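Side-chain contact in retinoic acid receptor (Platynereis dumerilii, PDB 6EU9), which binds all-trans retinoic acid and probably acts as a ligand-dependent transcription factor, in a lineage whose ancestral receptor was a low-affinity sensor triggering neuronal differentiation: residues A[72-76]-A[77-81]. Sequence-based numbering, arbitrary orientation.
Sequences TQLST and NDQIT
Gln79 lies across the carbonyls of Leu74 and Ser75, its side chain reaching back past the start of its own helix and its aliphatic part running by Ser75 O. With CG anti to the carbonyl carbon (chi1 -63°) and the chain extended beyond it, Gln79 NE2 donates to Leu74 O, modelled at a very short 2.5 Å of doubtful weight at this resolution, and weakly to Ser75 O at 3.0 Å. Glutamine suits this place because its chain spans the turn and ends in an N-H donor. Replacement by alanine is likely to leave the Leu74 carbonyl without its side-chain donor and to remove the weaker link to Ser75 O. Ser75 sits at the N-cap position of helix 76-97, in the mainly alpha-helical sandwich of a nuclear receptor ligand-binding domain, and its O accepts Gln79 N at 3.0 Å; its hydroxyl makes no capping bond and instead hydrogen-bonds to Glu165. Small enough to sit beside Asp78, Ser75 places OG 3.5 Å from Asp78 CG, while the Asp78 carboxylate takes the backbone N-H groups of Glu165 and His166. Thr76 CG2 lies 4.2 Å from Ile80 CD1, methyl to methyl one turn apart; branched threonine offers this apolar arm to isoleucine and a hydroxyl that hydrogen-bonds to Asp63 of the second subunit.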
ATOM      1  N   THR A  72      -1.558  -8.136  -4.607  1.00 36.53           N
ATOM      2  CA  THR A  72      -2.296  -7.097  -5.306  1.00 41.74           C
ATOM      3  C   THR A  72      -3.783  -7.055  -4.997  1.00 39.82           C
ATOM      4  O   THR A  72      -4.371  -5.991  -5.039  1.00 46.47           O
ATOM      5  CB  THR A  72      -2.035  -7.250  -6.823  1.00 43.95           C
ATOM      6  OG1 THR A  72      -1.908  -8.663  -7.207  1.00 43.99           O
ATOM      7  CG2 THR A  72      -0.706  -6.506  -7.127  1.00 44.06           C
ATOM      8  N   GLN A  73      -4.361  -8.173  -4.666  1.00 38.13           N
ATOM      9  CA  GLN A  73      -5.794  -8.240  -4.293  1.00 39.75           C
ATOM     10  C   GLN A  73      -6.154  -7.432  -3.076  1.00 39.18           C
ATOM     11  O   GLN A  73      -7.273  -6.995  -2.998  1.00 43.24           O
ATOM     12  CB  GLN A  73      -6.287  -9.639  -3.991  1.00 45.62           C
ATOM     13  CG  GLN A  73      -5.810 -10.692  -4.947  1.00 52.59           C
ATOM     14  CD  GLN A  73      -6.906 -11.559  -5.408  1.00 55.57           C
ATOM     15  OE1 GLN A  73      -8.048 -11.535  -4.911  1.00 55.41           O
ATOM     16  NE2 GLN A  73      -6.594 -12.328  -6.413  1.00 60.80           N
ATOM     17  N   LEU A  74      -5.233  -7.219  -2.137  1.00 36.25           N
ATOM     18  CA  LEU A  74      -5.628  -6.713  -0.807  1.00 31.58           C
ATOM     19  C   LEU A  74      -5.598  -5.226  -0.863  1.00 29.81           C
ATOM     20  O   LEU A  74      -5.070  -4.675  -1.839  1.00 24.88           O
ATOM     21  CB  LEU A  74      -4.639  -7.186   0.252  1.00 30.61           C
ATOM     22  CG  LEU A  74      -4.088  -8.581   0.101  1.00 29.68           C
ATOM     23  CD1 LEU A  74      -2.586  -8.413   0.217  1.00 30.84           C
ATOM     24  CD2 LEU A  74      -4.740  -9.517   1.070  1.00 27.68           C
ATOM     25  N   SER A  75      -6.034  -4.561   0.216  1.00 33.39           N
ATOM     26  CA  SER A  75      -6.056  -3.109   0.316  1.00 35.98           C
ATOM     27  C   SER A  75      -4.694  -2.561  -0.029  1.00 40.59           C
ATOM     28  O   SER A  75      -3.647  -3.211   0.187  1.00 40.22           O
ATOM     29  CB  SER A  75      -6.338  -2.624   1.730  1.00 32.20           C
ATOM     30  OG  SER A  75      -6.902  -3.601   2.497  1.00 33.62           O
ATOM     31  N   THR A  76      -4.673  -1.334  -0.591  1.00 40.95           N
ATOM     32  CA  THR A  76      -3.439  -0.585  -0.753  1.00 39.13           C
ATOM     33  C   THR A  76      -2.737  -0.443   0.613  1.00 38.28           C
ATOM     34  O   THR A  76      -1.522  -0.535   0.662  1.00 37.94           O
ATOM     35  CB  THR A  76      -3.741   0.728  -1.427  1.00 40.35           C
ATOM     36  OG1 THR A  76      -3.932   0.412  -2.815  1.00 43.56           O
ATOM     37  CG2 THR A  76      -2.621   1.735  -1.329  1.00 42.03           C
ATOM     38  N   ASN A  77      -3.529  -0.262   1.670  1.00 36.30           N
ATOM     39  CA  ASN A  77      -3.011  -0.046   2.987  1.00 38.68           C
ATOM     40  C   ASN A  77      -2.247  -1.270   3.510  1.00 40.68           C
ATOM     41  O   ASN A  77      -1.101  -1.157   4.011  1.00 35.61           O
ATOM     42  CB  ASN A  77      -4.119   0.290   3.963  1.00 37.40           C
ATOM     43  CG  ASN A  77      -4.016   1.679   4.469  1.00 41.85           C
ATOM     44  OD1 ASN A  77      -2.921   2.204   4.602  1.00 52.12           O
ATOM     45  ND2 ASN A  77      -5.126   2.288   4.774  1.00 52.03           N
ATOM     46  N   ASP A  78      -2.919  -2.400   3.406  1.00 39.04           N
ATOM     47  CA  ASP A  78      -2.405  -3.650   3.872  1.00 36.35           C
ATOM     48  C   ASP A  78      -1.185  -4.056   3.081  1.00 39.54           C
ATOM     49  O   ASP A  78      -0.200  -4.570   3.658  1.00 40.80           O
ATOM     50  CB  ASP A  78      -3.507  -4.717   3.741  1.00 32.63           C
ATOM     51  CG  ASP A  78      -4.525  -4.653   4.863  1.00 32.05           C
ATOM     52  OD1 ASP A  78      -4.500  -3.637   5.628  1.00 30.34           O
ATOM     53  OD2 ASP A  78      -5.270  -5.638   4.994  1.00 31.77           O
ATOM     54  N   GLN A  79      -1.209  -3.769   1.759  1.00 36.94           N
ATOM     55  CA  GLN A  79       0.011  -3.934   0.967  1.00 37.88           C
ATOM     56  C   GLN A  79       1.186  -3.172   1.553  1.00 38.13           C
ATOM     57  O   GLN A  79       2.261  -3.775   1.704  1.00 32.41           O
ATOM     58  CB  GLN A  79      -0.252  -3.551  -0.475  1.00 36.31           C
ATOM     59  CG  GLN A  79      -1.283  -4.440  -1.130  1.00 34.01           C
ATOM     60  CD  GLN A  79      -1.703  -3.859  -2.490  1.00 36.92           C
ATOM     61  OE1 GLN A  79      -0.825  -3.595  -3.278  1.00 35.84           O
ATOM     62  NE2 GLN A  79      -3.054  -3.630  -2.775  1.00 36.10           N
ATOM     63  N   ILE A  80       0.903  -1.883   1.937  1.00 36.45           N
ATOM     64  CA  ILE A  80       1.918  -1.011   2.492  1.00 38.59           C
ATOM     65  C   ILE A  80       2.401  -1.521   3.843  1.00 40.22           C
ATOM     66  O   ILE A  80       3.589  -1.607   4.076  1.00 41.06           O
ATOM     67  CB  ILE A  80       1.447   0.459   2.568  1.00 36.83           C
ATOM     68  CG1 ILE A  80       1.364   1.011   1.142  1.00 38.84           C
ATOM     69  CG2 ILE A  80       2.405   1.393   3.305  1.00 33.69           C
ATOM     70  CD1 ILE A  80       0.742   2.383   1.036  1.00 36.39           C
ATOM     71  N   THR A  81       1.460  -1.831   4.716  1.00 37.90           N
ATOM     72  CA  THR A  81       1.716  -2.387   6.038  1.00 38.04           C
ATOM     73  C   THR A  81       2.560  -3.630   5.966  1.00 39.59           C
ATOM     74  O   THR A  81       3.554  -3.659   6.656  1.00 44.42           O
ATOM     75  CB  THR A  81       0.383  -2.710   6.725  1.00 37.20           C
ATOM     76  OG1 THR A  81      -0.472  -1.572   6.589  1.00 44.22           O
ATOM     77  CG2 THR A  81       0.536  -3.036   8.156  1.00 34.93           C
TER